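Long-range contacts in 6-aminohexanoate-cyclic-dimer hydrolase (PDB 3A2Q), which hydrolyses one amide bond of the cyclic dimer of 6-aminohexanoate, a nylon-6 by-product, to give the linear dimer: residues S150-S154 with A166-D170; A174-A179 with E212-A216; V185-R191 with G432-L438. The protein carries 1 engineered substitution. All blocks are in the same frame, centred on the assembly; numbering follows the deposited sequence.

Contact 1. Residues S150-S154 with A166-D170; sequences SSGGS and AHGND. With ACA (6-aminohexanoic acid), chain B; ACA (6-aminohexanoic acid), chain C.
Ser154 in the first turn of helix 152-159, and Ser151 at its N-cap position, reach onto strand 165-170, joining the glycine- and serine-rich loop of the amidase signature fold to the central sheet. The tight part lies at the Ser154 end. There Ser154 OG donates to His167 O over 2.7 Å, arriving almost head-on at the carbonyl (C=O...O angle 172°), and CB rests on the methyl of Ala166, with Ser154 CB to Ala166 CB at 3.8 Å. Thr118 is a second partner of the same hydroxyl. Ser151 follows one turn back: with OG turned beside its own backbone N (chi1 -53°), the hydroxyl lies over Gly168, 3.5 Å from Gly168 CA, where the strand has no side chain in the way. It accepts the N-H of Asn169 through a rather bent bond, Asn169 N to Ser151 OG 3.2 Å and 139° at the hydrogen. Toward Ser150 and Asp170 the two backbones diverge, their CA atoms 7.8 Å apart, and direct packing gives way to the substrate pocket. Lys72 bridges this looser end, since its amine is hydrogen-bonded to Ser150, Ser151 and the amide oxygen of Asn169. Lys72 and Ser150 form the charge relay by similarity to other amidases, and Asn169 on the strand probably helps to position that lysine. The bound substrate adjoins this end: nitrogen N of the chain B 6-aminohexanoate unit donates to Ser150 OG at 2.8 Å.

Contact 2. Residues A174-A179 with E212-A216; sequences AVRIPA and EGLFA. Engineered in segment 174-179: Ala174 (natural residue Ser). With ACA (6-aminohexanoic acid), chain C.
Ala174, engineered in place of the natural serine, only grazes strand 211-216, its O 4.4 Å from Phe215 CZ; its CB lies 3.1 Å from atom O of the chain C 6-aminohexanoate unit. Val175 comes next and carries most of the packing. Its CG1, anti to the backbone N (chi1 157°), sits over one face of the Phe215 ring, a CH-pi contact 4.2 Å from the centroid and 19° off the normal. The other methyl fills the place above glycine, with Val175 CG2 3.9 Å from Gly213 CA. Val175 O approaches the same ring at Phe215 CE1, 3.2 Å away, while also accepting the backbone N-H of Ala179 in the first turn of the helix. Arg176 and Ile177 turn from the strand, the arginine to a salt bridge with Asp170. Pro178 then brings CB to 4.0 Å from Phe215 CZ, obliquely to the ring. Ala179 ends the segment with its N in the plane of the ring, at the edge, and its CB 3.9 Å from Phe215 CE1. A helix packs on the central sheet of the amidase fold just after position 174 in the chain, where, by similarity to other amidases, the natural serine probably forms the acyl-ester intermediate.

Contact 3. Residues V185-R191 with G432-L438; sequences VGLKPTR and GQPAISL
Lys188 leaves its strand with CG anti to the backbone N (chi1 178°), then bends twice, chi3 73° and chi4 63°, and this curl carries NZ onward, past the end of the strand, to the carbonyls of Gln433 and Pro189. NZ donates to Gln433 O over 2.7 Å from well above the carbonyl plane, and also to Pro189 O, so two backbone oxygens hold the buried amine. Ile436 and Val185 likewise send their CG1 branches anti to N, and they meet obliquely, Ile436 CD1 lying 3.5 Å from Val185 CG1. Beside them Leu187 CD1 touches Ile436 CB at 3.8 Å, and Leu463 of helix 460-473 covers this face of the sheet. Between the strands the backbone ladder is regular: Gly186 and Ser437 exchange two N-H...O bonds, as do Lys188 and Ala435, while Leu187 and Ile436 form the non-hydrogen-bonded pair between them, with CA atoms 4.3 Å apart.

Beyond Lys188 the chains stay together without strand geometry. Thr190 and Pro434 run alongside each other, with Thr190 OG1 3.3 Å from Pro434 CD; that hydroxyl is hydrogen-bonded to Glu460. Arg191 N donates to Gly432 O at 2.9 Å and continues the pairing past the strands. The arginine then folds its guanidinium against the glycine, whose CA is 4.0 Å above the centre of the plane; Gly208 and Val430 supply carbonyls to its nitrogens. Gly432, with positive phi, turns the chain out of helix 427-431 toward strand 435-442. Two segments distant in sequence are thereby paired as neighbouring antiparallel strands, axes 4.7 Å apart, in the middle of the mixed sheet at the heart of the amidase fold.

All three contacts are buried and belong to one mixed sheet, in which strands 165-170, 211-216, 185-188 and 435-442 are successive neighbours. Contacts 1 and 2 each set the start of a helix against a strand and adjoin the bound substrate; contact 3 pairs two strands farther from it. Their chemistry differs accordingly: serine hydroxyls on backbone groups in contact 1, apolar packing round a phenylalanine in contact 2, a backbone ladder, with a lysine amine on two carbonyls, in contact 3. A probable backbone hydrogen bond from Gly213 to Gly168 ties contact 2 to contact 1, while Leu214 and Ala216 of contact 2 are probably hydrogen-bonded to Leu187 and Val185 of contact 3.

Contact 1. Residues S150-S154 with A166-D170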
loop_
_atom_site.group_PDB
_atom_site.type_symbol
_atom_site.label_atom_id
_atom_site.label_comp_id
_atom_site.label_asym_id
_atom_site.label_seq_id
_atom_site.Cartn_x
_atom_site.Cartn_y
_atom_site.Cartn_z
ATOM N N SER A 150 -0.315 2.389 -6.265
ATOM C CA SER A 150 -1.691 2.580 -6.733
ATOM C C SER A 150 -2.729 2.845 -5.640
ATOM O O SER A 150 -3.843 3.274 -5.936
ATOM C CB SER A 150 -2.121 1.367 -7.569
ATOM O OG SER A 150 -1.942 0.153 -6.850
ATOM N N SER A 151 -2.381 2.598 -4.381
ATOM C CA SER A 151 -3.331 2.833 -3.297
ATOM C C SER A 151 -3.312 4.300 -2.868
ATOM O O SER A 151 -3.411 4.609 -1.680
ATOM C CB SER A 151 -2.997 1.940 -2.102
ATOM O OG SER A 151 -2.896 0.582 -2.502
ATOM N N GLY A 152 -3.201 5.198 -3.848
ATOM C CA GLY A 152 -3.142 6.626 -3.574
ATOM C C GLY A 152 -4.324 7.223 -2.832
ATOM O O GLY A 152 -4.153 8.126 -2.014
ATOM N N GLY A 153 -5.526 6.733 -3.116
ATOM C CA GLY A 153 -6.707 7.242 -2.441
ATOM C C GLY A 153 -6.707 6.936 -0.955
ATOM O O GLY A 153 -7.082 7.773 -0.138
ATOM N N SER A 154 -6.279 5.732 -0.594
ATOM C CA SER A 154 -6.244 5.348 0.808
ATOM C C SER A 154 -5.162 6.124 1.541
ATOM O O SER A 154 -5.377 6.573 2.664
ATOM C CB SER A 154 -6.004 3.842 0.945
ATOM O OG SER A 154 -7.121 3.116 0.462
ATOM N N ALA A 166 -6.853 2.483 6.722
ATOM C CA ALA A 166 -7.402 2.131 5.424
ATOM C C ALA A 166 -6.673 0.945 4.827
ATOM O O ALA A 166 -5.559 0.606 5.236
ATOM C CB ALA A 166 -7.308 3.319 4.480
ATOM N N HIS A 167 -7.320 0.325 3.851
ATOM C CA HIS A 167 -6.776 -0.824 3.152
ATOM C C HIS A 167 -6.184 -0.413 1.804
ATOM O O HIS A 167 -6.481 0.663 1.273
ATOM C CB HIS A 167 -7.884 -1.866 2.939
ATOM C CG HIS A 167 -7.664 -2.756 1.755
ATOM N ND1 HIS A 167 -7.903 -2.346 0.460
ATOM C CD2 HIS A 167 -7.200 -4.025 1.666
ATOM C CE1 HIS A 167 -7.595 -3.323 -0.374
ATOM N NE2 HIS A 167 -7.165 -4.354 0.333
ATOM N N GLY A 168 -5.345 -1.288 1.264
ATOM C CA GLY A 168 -4.726 -1.064 -0.023
ATOM C C GLY A 168 -3.970 -2.327 -0.366
ATOM O O GLY A 168 -3.954 -3.271 0.426
ATOM N N ASN A 169 -3.395 -2.396 -1.560
ATOM C CA ASN A 169 -2.593 -3.563 -1.899
ATOM C C ASN A 169 -1.270 -3.074 -2.444
ATOM O O ASN A 169 -1.126 -1.894 -2.787
ATOM C CB ASN A 169 -3.295 -4.530 -2.858
ATOM C CG ASN A 169 -4.309 -3.858 -3.735
ATOM O OD1 ASN A 169 -3.961 -3.077 -4.619
ATOM N ND2 ASN A 169 -5.587 -4.166 -3.503
ATOM N N ASP A 170 -0.316 -3.987 -2.545
ATOM C CA ASP A 170 1.042 -3.626 -2.911
ATOM C C ASP A 170 1.705 -4.719 -3.757
ATOM O O ASP A 170 1.981 -5.809 -3.258
ATOM C CB ASP A 170 1.780 -3.423 -1.574
ATOM C CG ASP A 170 3.142 -2.806 -1.717
ATOM O OD1 ASP A 170 3.936 -3.291 -2.546
ATOM O OD2 ASP A 170 3.425 -1.841 -0.971
HETATM C C ACA B . 0.338 -4.433 -12.121
HETATM O O ACA B . -0.359 -3.585 -12.678
HETATM C C2 ACA B . -0.306 -5.621 -11.438
HETATM C C3 ACA B . -1.500 -5.220 -10.588
HETATM C C4 ACA B . -1.061 -4.898 -9.169
HETATM C C5 ACA B . -1.723 -3.641 -8.635
HETATM C C6 ACA B . -0.936 -3.058 -7.468
HETATM N N ACA B . -0.268 -1.806 -7.821
HETATM C C ACA C . 1.027 -1.576 -7.637
HETATM O O ACA C . 1.719 -2.240 -6.860
HETATM C C2 ACA C . 1.629 -0.429 -8.436
HETATM C C3 ACA C . 2.727 -0.879 -9.395
HETATM C C4 ACA C . 2.173 -1.391 -10.726
HETATM C C5 ACA C . 3.084 -2.463 -11.326
HETATM C C6 ACA C . 2.440 -3.195 -12.499
HETATM N N ACA C . 1.666 -4.364 -12.080
#

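Contact 2. Residues A174-A179 with E212-A216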
loop_
_atom_site.group_PDB
_atom_site.type_symbol
_atom_site.label_atom_id
_atom_site.label_comp_id
_atom_site.label_asym_id
_atom_site.label_seq_id
_atom_site.Cartn_x
_atom_site.Cartn_y
_atom_site.Cartn_z
ATOM N N ALA A 174 2.739 -0.343 -3.998
ATOM C CA ALA A 174 1.446 0.357 -3.962
ATOM C C ALA A 174 0.854 0.770 -2.609
ATOM O O ALA A 174 -0.130 1.507 -2.569
ATOM C CB ALA A 174 0.412 -0.435 -4.758
ATOM N N VAL A 175 1.402 0.275 -1.504
ATOM C CA VAL A 175 0.922 0.723 -0.196
ATOM C C VAL A 175 2.019 1.615 0.383
ATOM O O VAL A 175 1.759 2.722 0.859
ATOM C CB VAL A 175 0.654 -0.452 0.780
ATOM C CG1 VAL A 175 0.714 0.043 2.223
ATOM C CG2 VAL A 175 -0.717 -1.049 0.509
ATOM N N ARG A 176 3.254 1.134 0.317
ATOM C CA ARG A 176 4.391 1.872 0.840
ATOM C C ARG A 176 4.630 3.198 0.127
ATOM O O ARG A 176 4.934 4.198 0.772
ATOM C CB ARG A 176 5.648 1.002 0.774
ATOM C CG ARG A 176 5.622 -0.181 1.743
ATOM C CD ARG A 176 6.676 -1.218 1.345
ATOM N NE ARG A 176 6.257 -1.936 0.145
ATOM C CZ ARG A 176 7.076 -2.603 -0.665
ATOM N NH1 ARG A 176 8.380 -2.650 -0.414
ATOM N NH2 ARG A 176 6.589 -3.223 -1.732
ATOM N N ILE A 177 4.478 3.221 -1.193
ATOM C CA ILE A 177 4.697 4.456 -1.949
ATOM C C ILE A 177 3.704 5.550 -1.541
ATOM O O ILE A 177 4.111 6.655 -1.179
ATOM C CB ILE A 177 4.644 4.182 -3.480
ATOM C CG1 ILE A 177 5.830 3.290 -3.865
ATOM C CG2 ILE A 177 4.719 5.494 -4.259
ATOM C CD1 ILE A 177 5.784 2.711 -5.263
ATOM N N PRO A 178 2.390 5.266 -1.591
ATOM C CA PRO A 178 1.425 6.297 -1.194
ATOM C C PRO A 178 1.638 6.743 0.253
ATOM O O PRO A 178 1.387 7.896 0.591
ATOM C CB PRO A 178 0.073 5.612 -1.393
ATOM C CG PRO A 178 0.351 4.605 -2.469
ATOM C CD PRO A 178 1.703 4.068 -2.100
ATOM N N ALA A 179 2.087 5.824 1.108
ATOM C CA ALA A 179 2.336 6.155 2.509
ATOM C C ALA A 179 3.498 7.138 2.596
ATOM O O ALA A 179 3.426 8.129 3.313
ATOM C CB ALA A 179 2.663 4.883 3.316
ATOM N N GLU A 212 -1.832 -7.710 0.146
ATOM C CA GLU A 212 -2.801 -6.763 0.687
ATOM C C GLU A 212 -2.012 -6.058 1.785
ATOM O O GLU A 212 -1.202 -6.690 2.474
ATOM C CB GLU A 212 -4.029 -7.463 1.287
ATOM C CG GLU A 212 -4.849 -8.246 0.273
ATOM C CD GLU A 212 -5.102 -7.460 -1.003
ATOM O OE1 GLU A 212 -4.676 -7.931 -2.079
ATOM O OE2 GLU A 212 -5.725 -6.375 -0.928
ATOM N N GLY A 213 -2.239 -4.754 1.941
ATOM C CA GLY A 213 -1.506 -3.982 2.929
ATOM C C GLY A 213 -2.360 -3.094 3.811
ATOM O O GLY A 213 -3.585 -3.049 3.664
ATOM N N LEU A 214 -1.701 -2.355 4.703
ATOM C CA LEU A 214 -2.393 -1.513 5.675
ATOM C C LEU A 214 -1.842 -0.102 5.814
ATOM O O LEU A 214 -0.628 0.115 5.719
ATOM C CB LEU A 214 -2.333 -2.197 7.042
ATOM C CG LEU A 214 -2.774 -3.663 7.052
ATOM C CD1 LEU A 214 -2.314 -4.327 8.341
ATOM C CD2 LEU A 214 -4.284 -3.744 6.887
ATOM N N PHE A 215 -2.754 0.840 6.066
ATOM C CA PHE A 215 -2.442 2.258 6.247
ATOM C C PHE A 215 -2.915 2.710 7.625
ATOM O O PHE A 215 -3.995 2.328 8.059
ATOM C CB PHE A 215 -3.191 3.117 5.222
ATOM C CG PHE A 215 -2.604 3.100 3.848
ATOM C CD1 PHE A 215 -1.445 3.819 3.564
ATOM C CD2 PHE A 215 -3.228 2.395 2.827
ATOM C CE1 PHE A 215 -0.915 3.838 2.272
ATOM C CE2 PHE A 215 -2.709 2.406 1.531
ATOM C CZ PHE A 215 -1.552 3.129 1.254
ATOM N N ALA A 216 -2.113 3.544 8.285
ATOM C CA ALA A 216 -2.442 4.100 9.598
ATOM C C ALA A 216 -1.480 5.248 9.921
ATOM O O ALA A 216 -0.547 5.519 9.166
ATOM C CB ALA A 216 -2.351 3.017 10.679
HETATM C C ACA C . 1.027 -1.576 -7.637
HETATM O O ACA C . 1.719 -2.240 -6.860
HETATM C C2 ACA C . 1.629 -0.429 -8.436
HETATM C C3 ACA C . 2.727 -0.879 -9.395
HETATM C C4 ACA C . 2.173 -1.391 -10.726
HETATM C C5 ACA C . 3.084 -2.463 -11.326
HETATM C C6 ACA C . 2.440 -3.195 -12.499
HETATM N N ACA C . 1.666 -4.364 -12.080
#

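Contact 3. Residues V185-R191 with G432-L438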
loop_
_atom_site.group_PDB
_atom_site.type_symbol
_atom_site.label_atom_id
_atom_site.label_comp_id
_atom_site.label_asym_id
_atom_site.label_seq_id
_atom_site.Cartn_x
_atom_site.Cartn_y
_atom_site.Cartn_z
ATOM N N VAL A 185 1.770 5.869 7.786
ATOM C CA VAL A 185 2.434 4.578 7.897
ATOM C C VAL A 185 1.808 3.589 6.919
ATOM O O VAL A 185 0.590 3.429 6.885
ATOM C CB VAL A 185 2.306 3.994 9.317
ATOM C CG1 VAL A 185 3.096 2.696 9.404
ATOM C CG2 VAL A 185 2.815 4.991 10.340
ATOM N N GLY A 186 2.643 2.925 6.125
ATOM C CA GLY A 186 2.133 1.958 5.172
ATOM C C GLY A 186 2.907 0.662 5.265
ATOM O O GLY A 186 4.123 0.650 5.076
ATOM N N LEU A 187 2.214 -0.432 5.559
ATOM C CA LEU A 187 2.878 -1.721 5.676
ATOM C C LEU A 187 2.481 -2.757 4.645
ATOM O O LEU A 187 1.292 -2.991 4.412
ATOM C CB LEU A 187 2.631 -2.327 7.062
ATOM C CG LEU A 187 3.027 -3.806 7.205
ATOM C CD1 LEU A 187 4.542 -3.924 7.313
ATOM C CD2 LEU A 187 2.360 -4.403 8.433
ATOM N N LYS A 188 3.490 -3.359 4.014
ATOM C CA LYS A 188 3.275 -4.475 3.097
ATOM C C LYS A 188 3.771 -5.634 3.968
ATOM O O LYS A 188 4.980 -5.800 4.170
ATOM C CB LYS A 188 4.166 -4.412 1.856
ATOM C CG LYS A 188 3.940 -5.620 0.933
ATOM C CD LYS A 188 5.100 -5.859 -0.033
ATOM C CE LYS A 188 6.321 -6.434 0.666
ATOM N NZ LYS A 188 6.059 -7.784 1.253
ATOM N N PRO A 189 2.852 -6.438 4.514
ATOM C CA PRO A 189 3.298 -7.550 5.357
ATOM C C PRO A 189 3.982 -8.656 4.574
ATOM O O PRO A 189 4.171 -8.567 3.360
ATOM C CB PRO A 189 2.003 -8.034 6.012
ATOM C CG PRO A 189 0.958 -7.691 4.998
ATOM C CD PRO A 189 1.385 -6.343 4.474
ATOM N N THR A 190 4.372 -9.696 5.295
ATOM C CA THR A 190 5.004 -10.860 4.694
ATOM C C THR A 190 4.007 -11.465 3.714
ATOM O O THR A 190 2.804 -11.436 3.959
ATOM C CB THR A 190 5.308 -11.911 5.772
ATOM O OG1 THR A 190 6.270 -11.370 6.688
ATOM C CG2 THR A 190 5.839 -13.195 5.143
ATOM N N ARG A 191 4.506 -12.014 2.616
ATOM C CA ARG A 191 3.635 -12.648 1.633
ATOM C C ARG A 191 2.820 -13.730 2.347
ATOM O O ARG A 191 3.368 -14.511 3.122
ATOM C CB ARG A 191 4.486 -13.279 0.521
ATOM C CG ARG A 191 3.718 -14.178 -0.450
ATOM C CD ARG A 191 4.674 -14.777 -1.474
ATOM N NE ARG A 191 5.202 -13.756 -2.376
ATOM C CZ ARG A 191 6.447 -13.724 -2.838
ATOM N NH1 ARG A 191 7.324 -14.658 -2.484
ATOM N NH2 ARG A 191 6.814 -12.758 -3.669
ATOM N N GLY A 432 8.994 -11.084 -0.822
ATOM C CA GLY A 432 7.883 -11.359 0.074
ATOM C C GLY A 432 8.129 -10.940 1.517
ATOM O O GLY A 432 7.316 -11.231 2.393
ATOM N N GLN A 433 9.241 -10.255 1.771
ATOM C CA GLN A 433 9.563 -9.816 3.126
ATOM C C GLN A 433 8.708 -8.656 3.594
ATOM O O GLN A 433 8.299 -7.810 2.801
ATOM C CB GLN A 433 11.030 -9.415 3.215
ATOM C CG GLN A 433 11.980 -10.565 3.014
ATOM C CD GLN A 433 13.367 -10.092 2.657
ATOM O OE1 GLN A 433 13.581 -9.523 1.589
ATOM N NE2 GLN A 433 14.318 -10.321 3.546
ATOM N N PRO A 434 8.429 -8.596 4.904
ATOM C CA PRO A 434 7.610 -7.515 5.454
ATOM C C PRO A 434 8.400 -6.209 5.360
ATOM O O PRO A 434 9.588 -6.160 5.692
ATOM C CB PRO A 434 7.361 -7.967 6.892
ATOM C CG PRO A 434 8.620 -8.715 7.223
ATOM C CD PRO A 434 8.900 -9.506 5.966
ATOM N N ALA A 435 7.743 -5.151 4.899
ATOM C CA ALA A 435 8.411 -3.864 4.736
ATOM C C ALA A 435 7.444 -2.753 5.075
ATOM O O ALA A 435 6.316 -2.724 4.578
ATOM C CB ALA A 435 8.905 -3.707 3.296
ATOM N N ILE A 436 7.889 -1.826 5.910
ATOM C CA ILE A 436 7.026 -0.739 6.333
ATOM C C ILE A 436 7.628 0.626 6.024
ATOM O O ILE A 436 8.846 0.810 6.089
ATOM C CB ILE A 436 6.745 -0.857 7.860
ATOM C CG1 ILE A 436 5.621 0.089 8.284
ATOM C CG2 ILE A 436 8.018 -0.550 8.647
ATOM C CD1 ILE A 436 5.121 -0.182 9.689
ATOM N N SER A 437 6.772 1.571 5.646
ATOM C CA SER A 437 7.228 2.933 5.378
ATOM C C SER A 437 6.743 3.784 6.548
ATOM O O SER A 437 5.557 3.764 6.871
ATOM C CB SER A 437 6.624 3.472 4.080
ATOM O OG SER A 437 7.100 4.784 3.826
ATOM N N LEU A 438 7.663 4.509 7.182
ATOM C CA LEU A 438 7.342 5.376 8.313
ATOM C C LEU A 438 7.522 6.822 7.860
ATOM O O LEU A 438 8.517 7.148 7.216
ATOM C CB LEU A 438 8.285 5.083 9.487
ATOM C CG LEU A 438 8.284 3.635 9.991
ATOM C CD1 LEU A 438 9.289 3.489 11.137
ATOM C CD2 LEU A 438 6.887 3.257 10.453
#